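Local coordinates for protein importin subunit beta-1 (Saccharomyces cerevisiae, PDB 5OWU) that carries proteins into the nucleus together with importin alpha, the adaptor that recognises the classical nuclear localization signal of the cargo, at residues A[526-531]-A[584-589]; A[495-500]-A[536-541]; A[66-71]-A[78-83]. All blocks are in the same frame, centred on the assembly; numbering follows the deposited sequence.

Interaction 1 of 3, residues A[526-531]-A[584-589]; sequences TMVEYA and IRKSPS
K586 reaches across from the end of helix 563-586 to the last part of helix 516-530, a worked example of a lysine whose ammonium is held by backbone oxygens where a neighbouring helix gives out. Its NZ donates to A531 O at 2.8 Å and to V528 O at 3.0 Å, with a weak third bond to E529 O. The approach to V528 O runs nearly in line with the carbonyl bond (160°), whereas A531 O is met from the flank, with NZ tilted off the carbonyl plane. V528 O also accepts from A531 N, so two donors grip it.

Behind the charge, the aliphatic part of the lysine lies against V528, whose CG1 is 3.8 Å from K586 CB as the two side chains run by each other head to tail. Bends at chi2 and chi4 (69° and -63°) fold the chain so that NZ arrives among the carbonyls. Further out, V528 rests on I542 of helix 536-553 and A531 on S539, while the R585 guanidinium turns to D665 in a salt bridge. The contact ties HEAT repeats 12 and 13 at the surface, and the positive charge probably offsets the negative end of the helix dipole.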
# COMPACT_ATOMS: atom_id res chain seq x y z
N THR A 526 -7.74 -4.66 22.28
CA THR A 526 -8.29 -3.32 22.48
C THR A 526 -8.76 -3.15 23.92
O THR A 526 -8.45 -2.15 24.57
CB THR A 526 -9.43 -3.08 21.49
OG1 THR A 526 -8.92 -3.08 20.15
CG2 THR A 526 -10.12 -1.75 21.74
N MET A 527 -9.49 -4.14 24.45
CA MET A 527 -10.00 -3.99 25.81
C MET A 527 -8.84 -3.76 26.77
O MET A 527 -8.93 -2.93 27.69
CB MET A 527 -10.80 -5.21 26.25
CG MET A 527 -11.96 -5.59 25.36
SD MET A 527 -13.06 -4.22 25.03
CE MET A 527 -14.01 -4.14 26.55
N VAL A 528 -7.74 -4.48 26.55
CA VAL A 528 -6.59 -4.32 27.44
C VAL A 528 -6.04 -2.92 27.31
O VAL A 528 -5.81 -2.22 28.31
CB VAL A 528 -5.52 -5.38 27.12
CG1 VAL A 528 -4.23 -5.09 27.89
CG2 VAL A 528 -6.03 -6.76 27.44
N GLU A 529 -5.86 -2.46 26.07
CA GLU A 529 -5.10 -1.25 25.86
C GLU A 529 -5.85 -0.02 26.35
O GLU A 529 -5.22 0.96 26.77
CB GLU A 529 -4.72 -1.15 24.38
CG GLU A 529 -3.68 -2.24 24.02
CD GLU A 529 -3.38 -2.35 22.54
OE1 GLU A 529 -4.26 -1.99 21.71
OE2 GLU A 529 -2.26 -2.80 22.20
N TYR A 530 -7.18 -0.07 26.37
CA TYR A 530 -7.98 1.05 26.88
C TYR A 530 -8.44 0.86 28.31
O TYR A 530 -9.16 1.72 28.83
CB TYR A 530 -9.19 1.27 25.97
CG TYR A 530 -8.82 1.94 24.66
CD1 TYR A 530 -8.44 1.18 23.56
CD2 TYR A 530 -8.84 3.32 24.53
CE1 TYR A 530 -8.09 1.79 22.36
CE2 TYR A 530 -8.49 3.94 23.34
CZ TYR A 530 -8.13 3.17 22.26
OH TYR A 530 -7.80 3.79 21.08
N ALA A 531 -8.05 -0.22 28.99
CA ALA A 531 -8.55 -0.46 30.33
C ALA A 531 -8.06 0.62 31.29
O ALA A 531 -6.94 1.11 31.17
CB ALA A 531 -8.13 -1.84 30.84
N ILE A 584 0.92 -8.25 29.43
CA ILE A 584 2.17 -8.11 30.17
C ILE A 584 2.62 -6.66 30.17
O ILE A 584 3.00 -6.10 31.20
CB ILE A 584 3.24 -9.03 29.57
CG1 ILE A 584 2.89 -10.49 29.86
CG2 ILE A 584 4.65 -8.68 30.10
CD1 ILE A 584 3.65 -11.49 28.99
N ARG A 585 2.57 -6.01 29.00
CA ARG A 585 3.00 -4.62 28.93
C ARG A 585 2.08 -3.69 29.72
O ARG A 585 2.54 -2.72 30.31
CB ARG A 585 3.09 -4.17 27.48
CG ARG A 585 4.33 -4.68 26.78
CD ARG A 585 4.73 -3.77 25.62
NE ARG A 585 5.62 -4.47 24.70
CZ ARG A 585 6.94 -4.41 24.73
NH1 ARG A 585 7.56 -3.66 25.64
NH2 ARG A 585 7.65 -5.09 23.85
N LYS A 586 0.78 -3.97 29.73
CA LYS A 586 -0.15 -3.02 30.33
C LYS A 586 -0.03 -2.97 31.85
O LYS A 586 -0.22 -1.91 32.45
CB LYS A 586 -1.59 -3.34 29.92
CG LYS A 586 -2.60 -2.27 30.31
CD LYS A 586 -2.39 -0.99 29.50
CE LYS A 586 -3.17 0.18 30.08
NZ LYS A 586 -4.63 -0.05 30.05
N SER A 587 0.26 -4.10 32.49
CA SER A 587 0.30 -4.17 33.95
C SER A 587 1.58 -4.88 34.36
O SER A 587 1.56 -6.07 34.70
CB SER A 587 -0.93 -4.88 34.51
OG SER A 587 -0.94 -4.83 35.93
N PRO A 588 2.71 -4.17 34.35
CA PRO A 588 3.97 -4.82 34.74
C PRO A 588 3.96 -5.35 36.16
O PRO A 588 4.48 -6.44 36.42
CB PRO A 588 5.01 -3.70 34.56
CG PRO A 588 4.36 -2.68 33.67
CD PRO A 588 2.90 -2.75 33.99
N SER A 589 3.35 -4.61 37.09
CA SER A 589 3.34 -5.02 38.49
C SER A 589 2.73 -6.41 38.66
O SER A 589 3.19 -7.20 39.49
CB SER A 589 2.58 -4.00 39.33
OG SER A 589 1.25 -3.86 38.86

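Interaction 2 of 3, residues A[495-500]-A[536-541]; sequences FYPALV and AETSAS
T538, near the start of helix 536-553, fits its short branched side chain against Y496, P497 and V500 of helix 496-507, and it illustrates how one small residue can serve three neighbours at once. The two helices run almost parallel, 15° apart, with their axes 9.6 Å from each other at closest, and P497 and T538 have the nearest CA atoms.

From the T538 CA the side chain starts toward the other helix. Its CB comes first, 4.2 Å from V500 CG2. At CB the chain forks. The methyl branch, CG2, meets the proline: it lies 3.7 Å from P497 CG and equally close to P497 CA, near the ring's CD as well, a purely van der Waals meeting of saturated carbons. The hydroxyl branch takes the other direction, since chi1 of 73° sets it between N and C of its own backbone and turns OG1 to Y496. There OG1 lies in the plane of the tyrosine ring, at its edge, 3.3 Å from Y496 CD2, and the threonine meets the tyrosine side chain nearly square-on.

Neither polar tip depends on the other segment: T538 OG1 is hydrogen-bonded to V535 O, in the loop just ahead of the helix, and Y496 OH to M527 O on helix 516-530. The Y496 ring also touches Y530 and V481, while V500 packs on M527.

Such a contact joins the first helices of HEAT repeats 12 and 13 side by side. Its chemistry is that of a buried, mainly apolar seam in which the hydroxyls are satisfied elsewhere, leaving methyl groups, a proline ring and a ring edge to fill the interface by shape.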
# COMPACT_ATOMS: atom_id res chain seq x y z
N PHE A 495 -19.78 -1.12 30.83
CA PHE A 495 -20.05 -2.37 30.12
C PHE A 495 -18.81 -3.23 29.96
O PHE A 495 -18.90 -4.29 29.33
CB PHE A 495 -20.66 -2.07 28.75
CG PHE A 495 -21.93 -1.27 28.82
CD1 PHE A 495 -23.15 -1.89 29.00
CD2 PHE A 495 -21.89 0.11 28.71
CE1 PHE A 495 -24.32 -1.15 29.06
CE2 PHE A 495 -23.05 0.86 28.78
CZ PHE A 495 -24.27 0.22 28.96
N TYR A 496 -17.67 -2.82 30.51
CA TYR A 496 -16.44 -3.59 30.31
C TYR A 496 -16.58 -5.04 30.75
O TYR A 496 -16.25 -5.94 29.96
CB TYR A 496 -15.28 -2.90 31.03
CG TYR A 496 -14.15 -2.46 30.12
CD1 TYR A 496 -14.36 -1.50 29.14
CD2 TYR A 496 -12.88 -3.01 30.23
CE1 TYR A 496 -13.34 -1.09 28.31
CE2 TYR A 496 -11.85 -2.61 29.40
CZ TYR A 496 -12.08 -1.65 28.44
OH TYR A 496 -11.06 -1.25 27.61
N PRO A 497 -17.07 -5.35 31.96
CA PRO A 497 -17.20 -6.76 32.36
C PRO A 497 -17.99 -7.58 31.35
O PRO A 497 -17.48 -8.56 30.79
CB PRO A 497 -17.91 -6.68 33.72
CG PRO A 497 -17.55 -5.32 34.24
CD PRO A 497 -17.48 -4.43 33.03
N ALA A 498 -19.21 -7.14 31.06
CA ALA A 498 -20.05 -7.87 30.11
C ALA A 498 -19.34 -8.04 28.77
O ALA A 498 -19.18 -9.17 28.27
CB ALA A 498 -21.38 -7.13 29.92
N LEU A 499 -18.86 -6.94 28.19
CA LEU A 499 -18.14 -7.04 26.92
C LEU A 499 -17.01 -8.05 27.02
O LEU A 499 -16.90 -8.97 26.20
CB LEU A 499 -17.61 -5.66 26.51
CG LEU A 499 -18.70 -4.68 26.06
CD1 LEU A 499 -18.16 -3.27 25.97
CD2 LEU A 499 -19.26 -5.10 24.73
N VAL A 500 -16.18 -7.95 28.07
CA VAL A 500 -15.05 -8.86 28.17
C VAL A 500 -15.56 -10.30 28.26
O VAL A 500 -15.10 -11.18 27.52
CB VAL A 500 -14.15 -8.49 29.37
CG1 VAL A 500 -13.17 -9.61 29.71
CG2 VAL A 500 -13.38 -7.22 29.04
N ALA A 536 -10.04 -2.59 36.61
CA ALA A 536 -8.89 -3.47 36.85
C ALA A 536 -9.30 -4.94 36.86
O ALA A 536 -8.62 -5.78 36.25
CB ALA A 536 -8.22 -3.09 38.17
N GLU A 537 -10.42 -5.26 37.51
CA GLU A 537 -10.82 -6.66 37.60
C GLU A 537 -10.96 -7.29 36.22
O GLU A 537 -10.48 -8.41 35.99
CB GLU A 537 -12.12 -6.80 38.39
CG GLU A 537 -12.38 -8.24 38.87
CD GLU A 537 -13.60 -8.36 39.77
OE1 GLU A 537 -14.73 -8.15 39.27
OE2 GLU A 537 -13.42 -8.67 40.97
N THR A 538 -11.57 -6.58 35.26
CA THR A 538 -11.74 -7.18 33.94
C THR A 538 -10.39 -7.40 33.28
O THR A 538 -10.18 -8.41 32.60
CB THR A 538 -12.64 -6.33 33.04
OG1 THR A 538 -11.93 -5.15 32.60
CG2 THR A 538 -13.89 -5.93 33.77
N SER A 539 -9.45 -6.47 33.47
CA SER A 539 -8.09 -6.72 33.01
C SER A 539 -7.56 -8.03 33.58
O SER A 539 -7.04 -8.89 32.86
CB SER A 539 -7.17 -5.56 33.39
OG SER A 539 -7.50 -4.40 32.66
N ALA A 540 -7.72 -8.22 34.90
CA ALA A 540 -7.30 -9.48 35.50
C ALA A 540 -7.98 -10.65 34.80
O ALA A 540 -7.32 -11.64 34.46
CB ALA A 540 -7.61 -9.48 37.00
N SER A 541 -9.28 -10.52 34.50
CA SER A 541 -9.99 -11.62 33.86
C SER A 541 -9.34 -11.98 32.53
O SER A 541 -9.22 -13.16 32.20
CB SER A 541 -11.47 -11.28 33.67
OG SER A 541 -12.11 -11.19 34.93

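Interaction 3 of 3, residues A[66-71]-A[78-83]; sequences KNELVS and QQFAQR
L69 and F80 bring the two backbones within 5.1 Å (CA to CA), where the chain leaving helix 55-67 runs past helix 74-87. L69 N and V70 N both bond to K66 O as the first helix gives way to a loop that becomes extended at V70 and S71, and this turn presents E68 O to the second helix.

F80 lays one ring face on that oxygen, with E68 O 3.3 Å from F80 CG and displaced toward the rim; N67 O and S71 CB approach the ring obliquely. R83, bent at chi3 (61°), holds the same residue through two bonds: its NH2 donates to E68 O at 3.0 Å, on an in-plane lone pair, and to E68 OE1 at 2.9 Å in a salt bridge that uses the anti lone pair. Water 1 ties R83 NE to both E68 O and F80 O, and water 2 joins R83 NH1 to E68 OE1. Were F80 replaced by an alanine, the E68 carbonyl would probably lose the ring face over it, and S71 CB its neighbour. R83 also makes a cation-pi contact with F37. This short link between successive helices lies within the importin-beta N-terminal region of the HEAT-repeat superhelix.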
# COMPACT_ATOMS: atom_id res chain seq x y z
N LYS A 66 16.16 -9.26 -23.05
CA LYS A 66 15.34 -8.16 -22.55
C LYS A 66 15.72 -7.80 -21.13
O LYS A 66 15.82 -6.62 -20.78
CB LYS A 66 13.85 -8.51 -22.62
CG LYS A 66 12.93 -7.55 -21.84
CD LYS A 66 11.57 -8.15 -21.61
CE LYS A 66 11.59 -9.10 -20.43
NZ LYS A 66 11.18 -8.43 -19.16
N ASN A 67 15.90 -8.81 -20.29
CA ASN A 67 16.26 -8.58 -18.90
C ASN A 67 17.68 -8.08 -18.74
O ASN A 67 18.04 -7.67 -17.63
CB ASN A 67 16.05 -9.85 -18.09
CG ASN A 67 14.58 -10.15 -17.84
OD1 ASN A 67 13.74 -9.24 -17.82
ND2 ASN A 67 14.26 -11.42 -17.65
N GLU A 68 18.50 -8.10 -19.79
CA GLU A 68 19.79 -7.41 -19.75
C GLU A 68 19.71 -6.00 -20.34
O GLU A 68 20.75 -5.35 -20.50
CB GLU A 68 20.85 -8.22 -20.50
CG GLU A 68 21.13 -9.58 -19.89
CD GLU A 68 21.65 -9.49 -18.46
OE1 GLU A 68 22.39 -8.54 -18.16
OE2 GLU A 68 21.29 -10.37 -17.64
N LEU A 69 18.52 -5.51 -20.66
CA LEU A 69 18.35 -4.22 -21.31
C LEU A 69 17.48 -3.26 -20.52
O LEU A 69 17.68 -2.04 -20.62
CB LEU A 69 17.74 -4.41 -22.71
CG LEU A 69 18.64 -5.07 -23.75
CD1 LEU A 69 17.88 -5.32 -25.05
CD2 LEU A 69 19.88 -4.24 -24.02
N VAL A 70 16.54 -3.76 -19.72
CA VAL A 70 15.71 -2.92 -18.87
C VAL A 70 15.66 -3.55 -17.49
O VAL A 70 15.86 -4.76 -17.33
CB VAL A 70 14.29 -2.73 -19.42
CG1 VAL A 70 14.32 -1.87 -20.68
CG2 VAL A 70 13.64 -4.08 -19.71
N SER A 71 15.41 -2.71 -16.49
CA SER A 71 15.33 -3.15 -15.11
C SER A 71 14.34 -2.25 -14.38
O SER A 71 13.99 -1.17 -14.85
CB SER A 71 16.70 -3.09 -14.42
OG SER A 71 16.60 -3.41 -13.05
N GLN A 78 20.07 2.54 -16.12
CA GLN A 78 21.08 3.40 -16.75
C GLN A 78 22.30 2.60 -17.20
O GLN A 78 22.83 2.83 -18.30
CB GLN A 78 21.50 4.50 -15.77
CG GLN A 78 22.43 5.56 -16.36
CD GLN A 78 21.74 6.47 -17.36
OE1 GLN A 78 20.65 6.18 -17.85
NE2 GLN A 78 22.37 7.60 -17.65
N GLN A 79 22.77 1.68 -16.36
CA GLN A 79 23.92 0.85 -16.75
C GLN A 79 23.61 0.04 -18.00
O GLN A 79 24.43 -0.03 -18.92
CB GLN A 79 24.30 -0.07 -15.59
CG GLN A 79 24.95 0.65 -14.42
CD GLN A 79 25.07 -0.22 -13.19
OE1 GLN A 79 24.93 -1.44 -13.26
NE2 GLN A 79 25.33 0.41 -12.04
N PHE A 80 22.44 -0.59 -18.04
CA PHE A 80 22.04 -1.36 -19.22
C PHE A 80 21.97 -0.48 -20.46
O PHE A 80 22.40 -0.88 -21.55
CB PHE A 80 20.68 -2.03 -18.98
CG PHE A 80 20.70 -3.19 -18.01
CD1 PHE A 80 21.89 -3.76 -17.59
CD2 PHE A 80 19.51 -3.73 -17.55
CE1 PHE A 80 21.89 -4.83 -16.71
CE2 PHE A 80 19.51 -4.79 -16.67
CZ PHE A 80 20.71 -5.34 -16.25
N ALA A 81 21.44 0.74 -20.31
CA ALA A 81 21.34 1.63 -21.45
C ALA A 81 22.73 1.95 -22.00
O ALA A 81 22.98 1.84 -23.21
CB ALA A 81 20.61 2.92 -21.06
N GLN A 82 23.65 2.34 -21.12
CA GLN A 82 24.99 2.68 -21.59
C GLN A 82 25.71 1.47 -22.17
O GLN A 82 26.49 1.61 -23.12
CB GLN A 82 25.81 3.30 -20.46
CG GLN A 82 27.24 3.65 -20.88
CD GLN A 82 27.99 4.45 -19.85
OE1 GLN A 82 27.40 5.16 -19.04
NE2 GLN A 82 29.32 4.33 -19.87
N ARG A 83 25.49 0.28 -21.61
CA ARG A 83 26.11 -0.92 -22.17
C ARG A 83 25.59 -1.20 -23.58
O ARG A 83 26.37 -1.54 -24.48
CB ARG A 83 25.89 -2.13 -21.27
CG ARG A 83 26.44 -3.42 -21.88
CD ARG A 83 26.39 -4.59 -20.93
NE ARG A 83 25.03 -4.91 -20.52
CZ ARG A 83 24.73 -5.97 -19.78
NH1 ARG A 83 25.68 -6.80 -19.39
NH2 ARG A 83 23.47 -6.21 -19.43
O HOH W 1 22.73 -3.71 -21.65
O HOH W 2 25.41 -9.44 -17.95

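Overall arrangement
Interactions 1 and 2 are neighbours, their centres 12 Å apart, and both join HEAT repeat 12 to repeat 13; helix 536-553 holds one side of interaction 2 and also packs on V528 and A531 of interaction 1. Their segments alternate along the chain, helix 516-530 following helix 496-507 and leading on to helix 536-553. Interaction 2 is buried and mainly apolar, whereas interaction 1 is a surface contact in which one lysine serves backbone oxygens. Interaction 3 stands alone on the far side of the chain's centre, about 54 Å and about 62 Å from the other two, centre to centre. It too is a surface contact, but between segments close in sequence, on successive helices, and it combines a salt bridge, waters and an aromatic face.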